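Lipoxygenase (Cyanothece sp., PDB 5EK8) probably catalyses the insertion of molecular oxygen into polyunsaturated fatty acids as a 9R-lipoxygenase with a non-heme iron. Local coordinates at residues A342-R347 / P602-D607; Q223-Y228 / N613-F618; D63-L68 / T157-Y162; V119-V124 / P161-D166. All coordinates share one frame; numbering follows the deposited sequence.

Interaction 1 (A342-R347 / P602-D607); sequences AKRIFR and PNIAPD
R344 reaches out from helix 337-377 to I604 and A605, in the loop that leads into helix 608-623. Farther on, this long helix of the catalytic domain carries the iron ligands H359 and H364. The CA of R344 stays 10.8 Å from that of A605, a gap only a long side chain can bridge. From CB the chain runs straight: CG lies anti to the backbone N (chi1 -178°) and the carbons stay extended to NE, so the guanidinium is delivered at full length. The two terminal nitrogens do the touching. NH2 meets CB of A605 at 3.8 Å, with the methyl at the edge of the guanidinium and near its plane. NH1 lies 4.0 Å from CG2 of I604, which approaches obliquely, while the other branch of that isoleucine leads away. The small alanine lets the broad charged group come close to the loop. The loop has its own supports: I604 pairs its backbone with R592, and D607, the N-cap of helix 608-623, accepts from the backbone N of E610. No hydrogen bond joins the two segments. R344 therefore contributes van der Waals contact, and its positive charge is probably balanced elsewhere, with E599 among its neighbours.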
loop_
_atom_site.group_PDB
_atom_site.type_symbol
_atom_site.label_atom_id
_atom_site.label_comp_id
_atom_site.label_asym_id
_atom_site.label_seq_id
_atom_site.Cartn_x
_atom_site.Cartn_y
_atom_site.Cartn_z
ATOM N N ALA A 342 -13.128 -25.443 -14.619
ATOM C CA ALA A 342 -11.754 -25.483 -14.128
ATOM C C ALA A 342 -11.091 -24.114 -14.281
ATOM O O ALA A 342 -10.434 -23.621 -13.355
ATOM C CB ALA A 342 -10.950 -26.549 -14.860
ATOM N N LYS A 343 -11.274 -23.497 -15.447
ATOM C CA LYS A 343 -10.684 -22.184 -15.704
ATOM C C LYS A 343 -11.219 -21.134 -14.733
ATOM O O LYS A 343 -10.473 -20.271 -14.253
ATOM C CB LYS A 343 -10.938 -21.751 -17.150
ATOM C CG LYS A 343 -9.929 -22.301 -18.143
ATOM C CD LYS A 343 -10.195 -21.792 -19.551
ATOM C CE LYS A 343 -11.546 -22.265 -20.066
ATOM N NZ LYS A 343 -11.722 -21.991 -21.521
ATOM N N ARG A 344 -12.510 -21.213 -14.431
ATOM C CA ARG A 344 -13.088 -20.283 -13.466
ATOM C C ARG A 344 -12.503 -20.493 -12.061
ATOM O O ARG A 344 -12.165 -19.524 -11.363
ATOM C CB ARG A 344 -14.609 -20.423 -13.431
ATOM C CG ARG A 344 -15.295 -19.444 -12.490
ATOM C CD ARG A 344 -16.789 -19.652 -12.517
ATOM N NE ARG A 344 -17.483 -18.909 -11.473
ATOM C CZ ARG A 344 -18.710 -19.206 -11.056
ATOM N NH1 ARG A 344 -19.357 -20.234 -11.590
ATOM N NH2 ARG A 344 -19.286 -18.485 -10.103
ATOM N N ILE A 345 -12.388 -21.758 -11.652
ATOM C CA ILE A 345 -11.814 -22.092 -10.347
ATOM C C ILE A 345 -10.388 -21.545 -10.212
ATOM O O ILE A 345 -10.044 -20.898 -9.208
ATOM C CB ILE A 345 -11.803 -23.614 -10.106
ATOM C CG1 ILE A 345 -13.230 -24.125 -9.899
ATOM C CG2 ILE A 345 -10.964 -23.949 -8.886
ATOM C CD1 ILE A 345 -13.312 -25.583 -9.526
ATOM N N PHE A 346 -9.570 -21.794 -11.233
ATOM C CA PHE A 346 -8.239 -21.208 -11.283
ATOM C C PHE A 346 -8.309 -19.699 -11.126
ATOM O O PHE A 346 -7.551 -19.122 -10.347
ATOM C CB PHE A 346 -7.527 -21.545 -12.590
ATOM C CG PHE A 346 -6.125 -21.006 -12.661
ATOM C CD1 PHE A 346 -5.065 -21.739 -12.156
ATOM C CD2 PHE A 346 -5.868 -19.765 -13.217
ATOM C CE1 PHE A 346 -3.773 -21.244 -12.209
ATOM C CE2 PHE A 346 -4.580 -19.267 -13.273
ATOM C CZ PHE A 346 -3.531 -20.009 -12.772
ATOM N N ARG A 347 -9.214 -19.066 -11.874
ATOM C CA ARG A 347 -9.368 -17.613 -11.814
ATOM C C ARG A 347 -9.621 -17.115 -10.395
ATOM O O ARG A 347 -9.080 -16.090 -9.980
ATOM C CB ARG A 347 -10.506 -17.149 -12.721
ATOM C CG ARG A 347 -10.093 -16.880 -14.145
ATOM C CD ARG A 347 -11.142 -16.041 -14.845
ATOM N NE ARG A 347 -12.432 -16.720 -14.958
ATOM C CZ ARG A 347 -12.747 -17.563 -15.936
ATOM N NH1 ARG A 347 -11.863 -17.835 -16.888
ATOM N NH2 ARG A 347 -13.942 -18.137 -15.960
ATOM N N PRO A 602 -26.282 -20.028 -8.685
ATOM C CA PRO A 602 -26.171 -19.151 -7.514
ATOM C C PRO A 602 -25.650 -19.875 -6.268
ATOM O O PRO A 602 -25.181 -19.218 -5.342
ATOM C CB PRO A 602 -27.609 -18.667 -7.309
ATOM C CG PRO A 602 -28.447 -19.774 -7.841
ATOM C CD PRO A 602 -27.686 -20.327 -9.019
ATOM N N ASN A 603 -25.741 -21.203 -6.249
ATOM C CA ASN A 603 -25.218 -21.998 -5.140
ATOM C C ASN A 603 -23.698 -22.088 -5.175
ATOM O O ASN A 603 -23.044 -22.098 -4.136
ATOM C CB ASN A 603 -25.822 -23.403 -5.155
ATOM C CG ASN A 603 -27.281 -23.409 -4.765
ATOM O OD1 ASN A 603 -27.853 -22.364 -4.456
ATOM N ND2 ASN A 603 -27.897 -24.585 -4.785
ATOM N N ILE A 604 -23.148 -22.162 -6.382
ATOM C CA ILE A 604 -21.704 -22.152 -6.591
ATOM C C ILE A 604 -21.119 -20.777 -6.281
ATOM O O ILE A 604 -20.129 -20.656 -5.564
ATOM C CB ILE A 604 -21.349 -22.539 -8.047
ATOM C CG1 ILE A 604 -21.812 -23.963 -8.354
ATOM C CG2 ILE A 604 -19.869 -22.391 -8.303
ATOM C CD1 ILE A 604 -21.578 -24.930 -7.219
ATOM N N ALA A 605 -21.752 -19.746 -6.826
ATOM C CA ALA A 605 -21.290 -18.369 -6.691
ATOM C C ALA A 605 -21.466 -17.826 -5.264
ATOM O O ALA A 605 -22.142 -18.450 -4.444
ATOM C CB ALA A 605 -22.031 -17.496 -7.694
ATOM N N PRO A 606 -20.830 -16.677 -4.955
ATOM C CA PRO A 606 -21.063 -15.993 -3.676
ATOM C C PRO A 606 -22.548 -15.770 -3.380
ATOM O O PRO A 606 -23.321 -15.542 -4.306
ATOM C CB PRO A 606 -20.355 -14.649 -3.869
ATOM C CG PRO A 606 -19.263 -14.937 -4.830
ATOM C CD PRO A 606 -19.742 -16.040 -5.728
ATOM N N ASP A 607 -22.945 -15.834 -2.112
ATOM C CA ASP A 607 -24.322 -15.524 -1.756
ATOM C C ASP A 607 -24.547 -14.027 -2.025
ATOM O O ASP A 607 -23.572 -13.280 -2.154
ATOM C CB ASP A 607 -24.620 -15.929 -0.297
ATOM C CG ASP A 607 -23.812 -15.148 0.735
ATOM O OD1 ASP A 607 -23.697 -15.645 1.880
ATOM O OD2 ASP A 607 -23.303 -14.049 0.426
#

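Interaction 2 (Q223-Y228 / N613-F618); sequences QIQADY and NQVYIF
Y228, where the chain leaves helix 221-227 and turns extended, sets its CA 7.5 Å from that of V615 on helix 608-623. The contact is the end of one helix packed on the flank of another, in the largely helical lipoxygenase catalytic domain. V615 lays CG1 over a face of the Y228 ring, 4.0 Å from the centroid and 29° off the normal, a CH-pi contact. That methyl lies anti to the backbone N (chi1 -174°), and a small apolar valine lets the flat ring come down close to the helix. Backbone N of Y616 lies over the same face, and CG2 of I224 meets the ring edge. Q225 brings its amide near V615, but its hydrogen bonds go to the backbone of G582 and L584. The Y228 hydroxyl is hydrogen-bonded to OG1 of T612, one turn before Y616. Replacing Y228 by an alanine is likely to leave V615 CG1 without its aromatic cover and T612 OG1 without this partner. Y616 swings its ring away, pairing its own hydroxyl with T202, and its side chain lies about 10 Å from that of the iron ligand I668. CB of Y616 sits 3.4 Å from OH of Y228.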
loop_
_atom_site.group_PDB
_atom_site.type_symbol
_atom_site.label_atom_id
_atom_site.label_comp_id
_atom_site.label_asym_id
_atom_site.label_seq_id
_atom_site.Cartn_x
_atom_site.Cartn_y
_atom_site.Cartn_z
ATOM N N GLN A 223 -29.598 -9.459 -10.899
ATOM C CA GLN A 223 -30.057 -8.163 -10.411
ATOM C C GLN A 223 -28.919 -7.347 -9.791
ATOM O O GLN A 223 -28.793 -6.143 -10.045
ATOM C CB GLN A 223 -31.181 -8.357 -9.396
ATOM C CG GLN A 223 -31.826 -7.073 -8.922
ATOM C CD GLN A 223 -32.957 -7.332 -7.949
ATOM O OE1 GLN A 223 -33.541 -8.419 -7.934
ATOM N NE2 GLN A 223 -33.264 -6.339 -7.118
ATOM N N ILE A 224 -28.096 -8.009 -8.978
ATOM C CA ILE A 224 -26.937 -7.368 -8.359
ATOM C C ILE A 224 -25.982 -6.863 -9.426
ATOM O O ILE A 224 -25.503 -5.729 -9.360
ATOM C CB ILE A 224 -26.177 -8.330 -7.419
ATOM C CG1 ILE A 224 -27.048 -8.708 -6.225
ATOM C CG2 ILE A 224 -24.884 -7.696 -6.920
ATOM C CD1 ILE A 224 -26.404 -9.723 -5.316
ATOM N N GLN A 225 -25.714 -7.706 -10.418
ATOM C CA GLN A 225 -24.802 -7.328 -11.487
ATOM C C GLN A 225 -25.347 -6.140 -12.279
ATOM O O GLN A 225 -24.626 -5.179 -12.541
ATOM C CB GLN A 225 -24.547 -8.505 -12.416
ATOM C CG GLN A 225 -23.337 -8.308 -13.306
ATOM C CD GLN A 225 -22.029 -8.433 -12.542
ATOM O OE1 GLN A 225 -21.557 -9.541 -12.260
ATOM N NE2 GLN A 225 -21.435 -7.295 -12.203
ATOM N N ALA A 226 -26.625 -6.215 -12.645
ATOM C CA ALA A 226 -27.285 -5.143 -13.386
ATOM C C ALA A 226 -27.245 -3.813 -12.644
ATOM O O ALA A 226 -27.004 -2.767 -13.250
ATOM C CB ALA A 226 -28.727 -5.523 -13.687
ATOM N N ASP A 227 -27.478 -3.858 -11.334
ATOM C CA ASP A 227 -27.587 -2.636 -10.540
ATOM C C ASP A 227 -26.253 -1.898 -10.380
ATOM O O ASP A 227 -26.235 -0.707 -10.052
ATOM C CB ASP A 227 -28.187 -2.947 -9.167
ATOM C CG ASP A 227 -29.693 -3.155 -9.227
ATOM O OD1 ASP A 227 -30.278 -2.967 -10.314
ATOM O OD2 ASP A 227 -30.298 -3.498 -8.188
ATOM N N TYR A 228 -25.143 -2.597 -10.606
ATOM C CA TYR A 228 -23.836 -1.946 -10.675
ATOM C C TYR A 228 -23.454 -1.725 -12.133
ATOM O O TYR A 228 -23.939 -2.433 -13.011
ATOM C CB TYR A 228 -22.754 -2.775 -9.976
ATOM C CG TYR A 228 -22.865 -2.853 -8.469
ATOM C CD1 TYR A 228 -22.455 -1.800 -7.665
ATOM C CD2 TYR A 228 -23.350 -3.998 -7.852
ATOM C CE1 TYR A 228 -22.546 -1.880 -6.285
ATOM C CE2 TYR A 228 -23.444 -4.087 -6.475
ATOM C CZ TYR A 228 -23.042 -3.027 -5.696
ATOM O OH TYR A 228 -23.137 -3.117 -4.327
ATOM N N ASN A 613 -21.199 -7.101 -2.086
ATOM C CA ASN A 613 -20.042 -6.495 -1.437
ATOM C C ASN A 613 -18.781 -6.611 -2.291
ATOM O O ASN A 613 -17.967 -5.686 -2.330
ATOM C CB ASN A 613 -19.816 -7.111 -0.059
ATOM C CG ASN A 613 -20.744 -6.530 0.987
ATOM O OD1 ASN A 613 -20.439 -5.510 1.606
ATOM N ND2 ASN A 613 -21.896 -7.164 1.173
ATOM N N GLN A 614 -18.629 -7.741 -2.979
ATOM C CA GLN A 614 -17.527 -7.935 -3.920
ATOM C C GLN A 614 -17.495 -6.823 -4.958
ATOM O O GLN A 614 -16.517 -6.055 -5.052
ATOM C CB GLN A 614 -17.644 -9.291 -4.624
ATOM C CG GLN A 614 -16.630 -9.501 -5.751
ATOM C CD GLN A 614 -16.851 -10.808 -6.504
ATOM O OE1 GLN A 614 -17.509 -11.721 -6.005
ATOM N NE2 GLN A 614 -16.304 -10.900 -7.715
ATOM N N VAL A 615 -18.579 -6.728 -5.727
ATOM C CA VAL A 615 -18.651 -5.734 -6.794
ATOM C C VAL A 615 -18.508 -4.309 -6.247
ATOM O O VAL A 615 -17.795 -3.475 -6.817
ATOM C CB VAL A 615 -19.963 -5.855 -7.581
ATOM C CG1 VAL A 615 -19.957 -4.900 -8.772
ATOM C CG2 VAL A 615 -20.162 -7.294 -8.040
ATOM N N TYR A 616 -19.173 -4.048 -5.126
ATOM C CA TYR A 616 -19.109 -2.744 -4.477
ATOM C C TYR A 616 -17.676 -2.332 -4.163
ATOM O O TYR A 616 -17.221 -1.270 -4.588
ATOM C CB TYR A 616 -19.939 -2.744 -3.193
ATOM C CG TYR A 616 -19.787 -1.493 -2.361
ATOM C CD1 TYR A 616 -20.380 -0.302 -2.750
ATOM C CD2 TYR A 616 -19.058 -1.506 -1.176
ATOM C CE1 TYR A 616 -20.243 0.840 -1.992
ATOM C CE2 TYR A 616 -18.920 -0.368 -0.407
ATOM C CZ TYR A 616 -19.513 0.804 -0.822
ATOM O OH TYR A 616 -19.384 1.948 -0.071
ATOM N N ILE A 617 -16.970 -3.184 -3.426
ATOM C CA ILE A 617 -15.611 -2.880 -3.006
ATOM C C ILE A 617 -14.683 -2.716 -4.199
ATOM O O ILE A 617 -13.884 -1.781 -4.228
ATOM C CB ILE A 617 -15.046 -3.968 -2.066
ATOM C CG1 ILE A 617 -15.745 -3.909 -0.710
ATOM C CG2 ILE A 617 -13.549 -3.780 -1.859
ATOM C CD1 ILE A 617 -15.542 -2.594 0.009
ATOM N N PHE A 618 -14.776 -3.606 -5.185
ATOM C CA PHE A 618 -13.882 -3.484 -6.338
ATOM C C PHE A 618 -14.109 -2.161 -7.073
ATOM O O PHE A 618 -13.154 -1.427 -7.386
ATOM C CB PHE A 618 -14.064 -4.660 -7.295
ATOM C CG PHE A 618 -13.499 -5.944 -6.782
ATOM C CD1 PHE A 618 -12.502 -5.943 -5.822
ATOM C CD2 PHE A 618 -13.961 -7.155 -7.257
ATOM C CE1 PHE A 618 -11.979 -7.127 -5.340
ATOM C CE2 PHE A 618 -13.439 -8.348 -6.783
ATOM C CZ PHE A 618 -12.448 -8.333 -5.821
#

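Interaction 3 (D63-L68 / T157-Y162); sequences DTNKPL and TLTVPY
L68, in the loop between strands 53-61 and 72-79, faces the end of strand 152-160, with its CA 7.9 Å from that of V160 and the touching parts running 60° apart. These strands are consistent with the beta-sandwich PLAT domain, and strand 152-160 is an edge of its three-stranded mixed sheet. The two methyls of L68 divide the work. CD2 comes to 4.0 Å from CB of V160, and CD1 lies 4.0 Å from CD1 of the Y162 ring, which it approaches obliquely. With chi1 at -166° the branch point of L68 swings clear of its own backbone N, and the leucine crosses both partners at about a right angle. A branched leucine suits the place because one residue can meet two neighbours at once. Between those neighbours P161 centres an inverse gamma turn, closed by a weak bond from Y162 N to V160 O, which brings Y162 round beside L68. Nearer the solvent, N65, in a left-handed backbone conformation that asparagine adopts readily, lies beside the methyl of T159. K66 forms salt bridges to E490 and E494. No hydrogen bond joins the two segments, so the buried part rests on the hydrophobic effect and van der Waals fit.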
loop_
_atom_site.group_PDB
_atom_site.type_symbol
_atom_site.label_atom_id
_atom_site.label_comp_id
_atom_site.label_asym_id
_atom_site.label_seq_id
_atom_site.Cartn_x
_atom_site.Cartn_y
_atom_site.Cartn_z
ATOM N N ASP A 63 9.798 5.673 21.137
ATOM C CA ASP A 63 9.814 4.212 21.030
ATOM C C ASP A 63 11.208 3.593 20.892
ATOM O O ASP A 63 11.443 2.497 21.401
ATOM C CB ASP A 63 8.929 3.745 19.860
ATOM C CG ASP A 63 9.293 4.393 18.526
ATOM O OD1 ASP A 63 8.598 4.096 17.528
ATOM O OD2 ASP A 63 10.253 5.191 18.467
ATOM N N THR A 64 12.127 4.276 20.215
ATOM C CA THR A 64 13.485 3.753 20.052
ATOM C C THR A 64 14.487 4.492 20.934
ATOM O O THR A 64 15.621 4.044 21.106
ATOM C CB THR A 64 13.966 3.838 18.588
ATOM O OG1 THR A 64 14.054 5.211 18.183
ATOM C CG2 THR A 64 13.012 3.091 17.660
ATOM N N ASN A 65 14.059 5.623 21.489
ATOM C CA ASN A 65 14.923 6.482 22.298
ATOM C C ASN A 65 16.175 6.936 21.543
ATOM O O ASN A 65 17.158 7.367 22.147
ATOM C CB ASN A 65 15.313 5.780 23.601
ATOM C CG ASN A 65 14.149 5.656 24.565
ATOM O OD1 ASN A 65 13.297 6.538 24.636
ATOM N ND2 ASN A 65 14.105 4.558 25.307
ATOM N N LYS A 66 16.121 6.839 20.217
ATOM C CA LYS A 66 17.141 7.414 19.350
ATOM C C LYS A 66 16.881 8.906 19.223
ATOM O O LYS A 66 15.762 9.358 19.452
ATOM C CB LYS A 66 17.135 6.748 17.970
ATOM C CG LYS A 66 17.649 5.320 17.956
ATOM C CD LYS A 66 17.888 4.853 16.535
ATOM C CE LYS A 66 18.403 3.429 16.502
ATOM N NZ LYS A 66 18.691 2.988 15.111
ATOM N N PRO A 67 17.913 9.682 18.869
ATOM C CA PRO A 67 17.726 11.128 18.718
ATOM C C PRO A 67 16.746 11.492 17.612
ATOM O O PRO A 67 16.791 10.903 16.531
ATOM C CB PRO A 67 19.133 11.634 18.379
ATOM C CG PRO A 67 19.886 10.434 17.916
ATOM C CD PRO A 67 19.322 9.291 18.695
ATOM N N LEU A 68 15.862 12.445 17.898
ATOM C CA LEU A 68 14.996 13.040 16.883
ATOM C C LEU A 68 15.778 14.135 16.170
ATOM O O LEU A 68 15.845 15.272 16.634
ATOM C CB LEU A 68 13.720 13.602 17.511
ATOM C CG LEU A 68 12.566 13.958 16.576
ATOM C CD1 LEU A 68 12.021 12.717 15.913
ATOM C CD2 LEU A 68 11.464 14.679 17.337
ATOM N N THR A 157 16.442 16.176 28.523
ATOM C CA THR A 157 16.071 15.149 27.555
ATOM C C THR A 157 14.593 14.777 27.659
ATOM O O THR A 157 14.100 14.419 28.725
ATOM C CB THR A 157 16.937 13.883 27.725
ATOM O OG1 THR A 157 18.177 14.068 27.030
ATOM C CG2 THR A 157 16.234 12.659 27.159
ATOM N N LEU A 158 13.894 14.875 26.535
ATOM C CA LEU A 158 12.487 14.509 26.470
ATOM C C LEU A 158 12.250 13.550 25.317
ATOM O O LEU A 158 13.022 13.523 24.357
ATOM C CB LEU A 158 11.615 15.753 26.306
ATOM C CG LEU A 158 11.835 16.862 27.334
ATOM C CD1 LEU A 158 10.983 18.070 26.985
ATOM C CD2 LEU A 158 11.533 16.362 28.744
ATOM N N THR A 159 11.185 12.762 25.412
ATOM C CA THR A 159 10.821 11.853 24.333
ATOM C C THR A 159 9.642 12.404 23.544
ATOM O O THR A 159 8.773 13.082 24.094
ATOM C CB THR A 159 10.472 10.442 24.856
ATOM O OG1 THR A 159 9.433 10.532 25.838
ATOM C CG2 THR A 159 11.697 9.778 25.475
ATOM N N VAL A 160 9.623 12.112 22.247
ATOM C CA VAL A 160 8.549 12.559 21.371
ATOM C C VAL A 160 7.984 11.382 20.584
ATOM O O VAL A 160 8.731 10.656 19.934
ATOM C CB VAL A 160 9.032 13.647 20.383
ATOM C CG1 VAL A 160 7.886 14.098 19.475
ATOM C CG2 VAL A 160 9.634 14.835 21.138
ATOM N N PRO A 161 6.660 11.186 20.648
ATOM C CA PRO A 161 6.017 10.124 19.868
ATOM C C PRO A 161 5.859 10.509 18.399
ATOM O O PRO A 161 4.736 10.667 17.920
ATOM C CB PRO A 161 4.657 9.970 20.549
ATOM C CG PRO A 161 4.366 11.326 21.079
ATOM C CD PRO A 161 5.693 11.913 21.489
ATOM N N TYR A 162 6.979 10.652 17.698
ATOM C CA TYR A 162 6.950 11.026 16.292
ATOM C C TYR A 162 6.962 9.794 15.392
ATOM O O TYR A 162 7.960 9.072 15.324
ATOM C CB TYR A 162 8.131 11.935 15.956
ATOM C CG TYR A 162 8.057 12.539 14.572
ATOM C CD1 TYR A 162 8.896 12.097 13.553
ATOM C CD2 TYR A 162 7.137 13.549 14.280
ATOM C CE1 TYR A 162 8.830 12.645 12.286
ATOM C CE2 TYR A 162 7.063 14.109 13.010
ATOM C CZ TYR A 162 7.913 13.651 12.017
ATOM O OH TYR A 162 7.860 14.190 10.754
#

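Interaction 4 (V119-V124 / P161-D166); sequences VIDNRV and PYWPYD
D121 on strand 115-126, an inner strand of the four-stranded antiparallel sheet of the PLAT domain, meets Y162 in the loop that follows strand 152-160. Along the strand side chains alternate. V119 points its CB toward the loop, with its backbone paired to A139 and Y140 of strand 132-143, whereas I120 turns away onto E72 and E74. D121 points toward the loop again, and its OD2 accepts a weak hydrogen bond of 2.9 Å from OH of Y162. The same oxygen forms a salt bridge with R137, the stronger partner, which probably keeps the carboxylate ionised. Next, N122 turns away, but its backbone N donates a weak bond to OD1 of D121. R123 carries its charge to D184. Tyrosine suits the loop position because it is long, flat and ends in a donor. A phenylalanine in place of Y162 would probably leave D121 without its hydroxyl donor, dependent on R137 for that oxygen. OD2 of D121 lies at the ring edge, near its plane; the carboxylate and ring planes are 51° apart. One face of the ring is taken by the neighbouring indole, with CD1 of W163 3.6 Å above the plane of the Y162 ring, over its centre.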
loop_
_atom_site.group_PDB
_atom_site.type_symbol
_atom_site.label_atom_id
_atom_site.label_comp_id
_atom_site.label_asym_id
_atom_site.label_seq_id
_atom_site.Cartn_x
_atom_site.Cartn_y
_atom_site.Cartn_z
ATOM N N VAL A 119 7.271 20.912 18.262
ATOM C CA VAL A 119 7.930 20.111 17.249
ATOM C C VAL A 119 7.159 20.293 15.951
ATOM O O VAL A 119 5.945 20.033 15.894
ATOM C CB VAL A 119 7.991 18.613 17.629
ATOM C CG1 VAL A 119 8.803 17.839 16.602
ATOM C CG2 VAL A 119 8.588 18.434 19.027
ATOM N N ILE A 120 7.885 20.733 14.923
ATOM C CA ILE A 120 7.310 21.148 13.652
ATOM C C ILE A 120 7.644 20.201 12.494
ATOM O O ILE A 120 8.809 19.914 12.214
ATOM C CB ILE A 120 7.783 22.573 13.278
ATOM C CG1 ILE A 120 7.466 23.551 14.409
ATOM C CG2 ILE A 120 7.139 23.040 11.976
ATOM C CD1 ILE A 120 5.993 23.642 14.730
ATOM N N ASP A 121 6.592 19.737 11.828
ATOM C CA ASP A 121 6.682 18.911 10.629
ATOM C C ASP A 121 6.640 19.816 9.402
ATOM O O ASP A 121 6.335 21.000 9.534
ATOM C CB ASP A 121 5.518 17.921 10.599
ATOM C CG ASP A 121 5.885 16.597 9.987
ATOM O OD1 ASP A 121 6.667 16.586 9.014
ATOM O OD2 ASP A 121 5.376 15.566 10.478
ATOM N N ASN A 122 6.934 19.277 8.220
ATOM C CA ASN A 122 6.661 20.011 6.980
ATOM C C ASN A 122 6.726 19.168 5.705
ATOM O O ASN A 122 7.532 18.248 5.586
ATOM C CB ASN A 122 7.610 21.214 6.840
ATOM C CG ASN A 122 9.009 20.817 6.441
ATOM O OD1 ASN A 122 9.319 20.692 5.255
ATOM N ND2 ASN A 122 9.875 20.638 7.428
ATOM N N ARG A 123 5.854 19.500 4.757
ATOM C CA ARG A 123 5.864 18.905 3.429
ATOM C C ARG A 123 6.485 19.875 2.428
ATOM O O ARG A 123 6.355 21.093 2.568
ATOM C CB ARG A 123 4.446 18.540 2.996
ATOM C CG ARG A 123 3.671 17.753 4.029
ATOM C CD ARG A 123 2.262 17.432 3.544
ATOM N NE ARG A 123 1.614 16.447 4.407
ATOM C CZ ARG A 123 0.370 16.004 4.248
ATOM N NH1 ARG A 123 -0.123 15.106 5.089
ATOM N NH2 ARG A 123 -0.381 16.456 3.251
ATOM N N VAL A 124 7.160 19.341 1.417
ATOM C CA VAL A 124 7.781 20.188 0.409
ATOM C C VAL A 124 6.981 20.158 -0.885
ATOM O O VAL A 124 6.613 19.094 -1.378
ATOM C CB VAL A 124 9.234 19.766 0.128
ATOM C CG1 VAL A 124 9.896 20.751 -0.828
ATOM C CG2 VAL A 124 10.011 19.687 1.428
ATOM N N PRO A 161 6.660 11.186 20.648
ATOM C CA PRO A 161 6.017 10.124 19.868
ATOM C C PRO A 161 5.859 10.509 18.399
ATOM O O PRO A 161 4.736 10.667 17.920
ATOM C CB PRO A 161 4.657 9.970 20.549
ATOM C CG PRO A 161 4.366 11.326 21.079
ATOM C CD PRO A 161 5.693 11.913 21.489
ATOM N N TYR A 162 6.979 10.652 17.698
ATOM C CA TYR A 162 6.950 11.026 16.292
ATOM C C TYR A 162 6.962 9.794 15.392
ATOM O O TYR A 162 7.960 9.072 15.324
ATOM C CB TYR A 162 8.131 11.935 15.956
ATOM C CG TYR A 162 8.057 12.539 14.572
ATOM C CD1 TYR A 162 8.896 12.097 13.553
ATOM C CD2 TYR A 162 7.137 13.549 14.280
ATOM C CE1 TYR A 162 8.830 12.645 12.286
ATOM C CE2 TYR A 162 7.063 14.109 13.010
ATOM C CZ TYR A 162 7.913 13.651 12.017
ATOM O OH TYR A 162 7.860 14.190 10.754
ATOM N N TRP A 163 5.847 9.580 14.694
ATOM C CA TRP A 163 5.644 8.408 13.842
ATOM C C TRP A 163 6.006 7.114 14.554
ATOM O O TRP A 163 6.866 6.367 14.088
ATOM C CB TRP A 163 6.455 8.536 12.551
ATOM C CG TRP A 163 5.825 9.438 11.535
ATOM C CD1 TRP A 163 5.723 10.797 11.595
ATOM C CD2 TRP A 163 5.210 9.043 10.303
ATOM N NE1 TRP A 163 5.081 11.275 10.476
ATOM C CE2 TRP A 163 4.758 10.217 9.668
ATOM C CE3 TRP A 163 4.999 7.811 9.674
ATOM C CZ2 TRP A 163 4.107 10.195 8.436
ATOM C CZ3 TRP A 163 4.352 7.794 8.448
ATOM C CH2 TRP A 163 3.915 8.977 7.843
ATOM N N PRO A 164 5.347 6.838 15.688
ATOM C CA PRO A 164 5.730 5.664 16.475
ATOM C C PRO A 164 5.377 4.367 15.764
ATOM O O PRO A 164 4.420 4.338 14.990
ATOM C CB PRO A 164 4.916 5.823 17.759
ATOM C CG PRO A 164 3.711 6.584 17.335
ATOM C CD PRO A 164 4.177 7.531 16.265
ATOM N N TYR A 165 6.150 3.315 16.020
ATOM C CA TYR A 165 5.861 2.005 15.453
ATOM C C TYR A 165 4.779 1.290 16.250
ATOM O O TYR A 165 4.714 1.410 17.472
ATOM C CB TYR A 165 7.122 1.143 15.405
ATOM C CG TYR A 165 8.023 1.425 14.227
ATOM C CD1 TYR A 165 7.760 0.871 12.986
ATOM C CD2 TYR A 165 9.139 2.237 14.356
ATOM C CE1 TYR A 165 8.577 1.118 11.907
ATOM C CE2 TYR A 165 9.964 2.487 13.275
ATOM C CZ TYR A 165 9.675 1.926 12.053
ATOM O OH TYR A 165 10.487 2.165 10.969
ATOM N N ASP A 166 3.927 0.554 15.543
ATOM C CA ASP A 166 2.909 -0.277 16.177
ATOM C C ASP A 166 3.567 -1.535 16.735
ATOM O O ASP A 166 4.102 -2.343 15.976
ATOM C CB ASP A 166 1.809 -0.647 15.177
ATOM C CG ASP A 166 0.559 -1.197 15.846
ATOM O OD1 ASP A 166 -0.515 -1.142 15.212
ATOM O OD2 ASP A 166 0.636 -1.683 16.992
#

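How the interactions relate
The contacts form two pairs on opposite sides of the chain's centre. Interactions 3 and 4 lie in the PLAT domain, their centres 11 Å apart. They share P161 and Y162, and D63 of the first probably hydrogen-bonds the backbone N of Y165 in the second. Both close before interactions 1 and 2 open. In that second pair, 16 Å apart between centres, interaction 1 is nested inside the loop closed by interaction 2, and P606 touches Q614. Centres of interactions 1 and 3 are about 52 Å apart: strands and connecting loops of the beta domain in one pair, helices of the catalytic domain in the other. Helix 337-377 links them, carrying segment 342-347 and touching Y165 farther along.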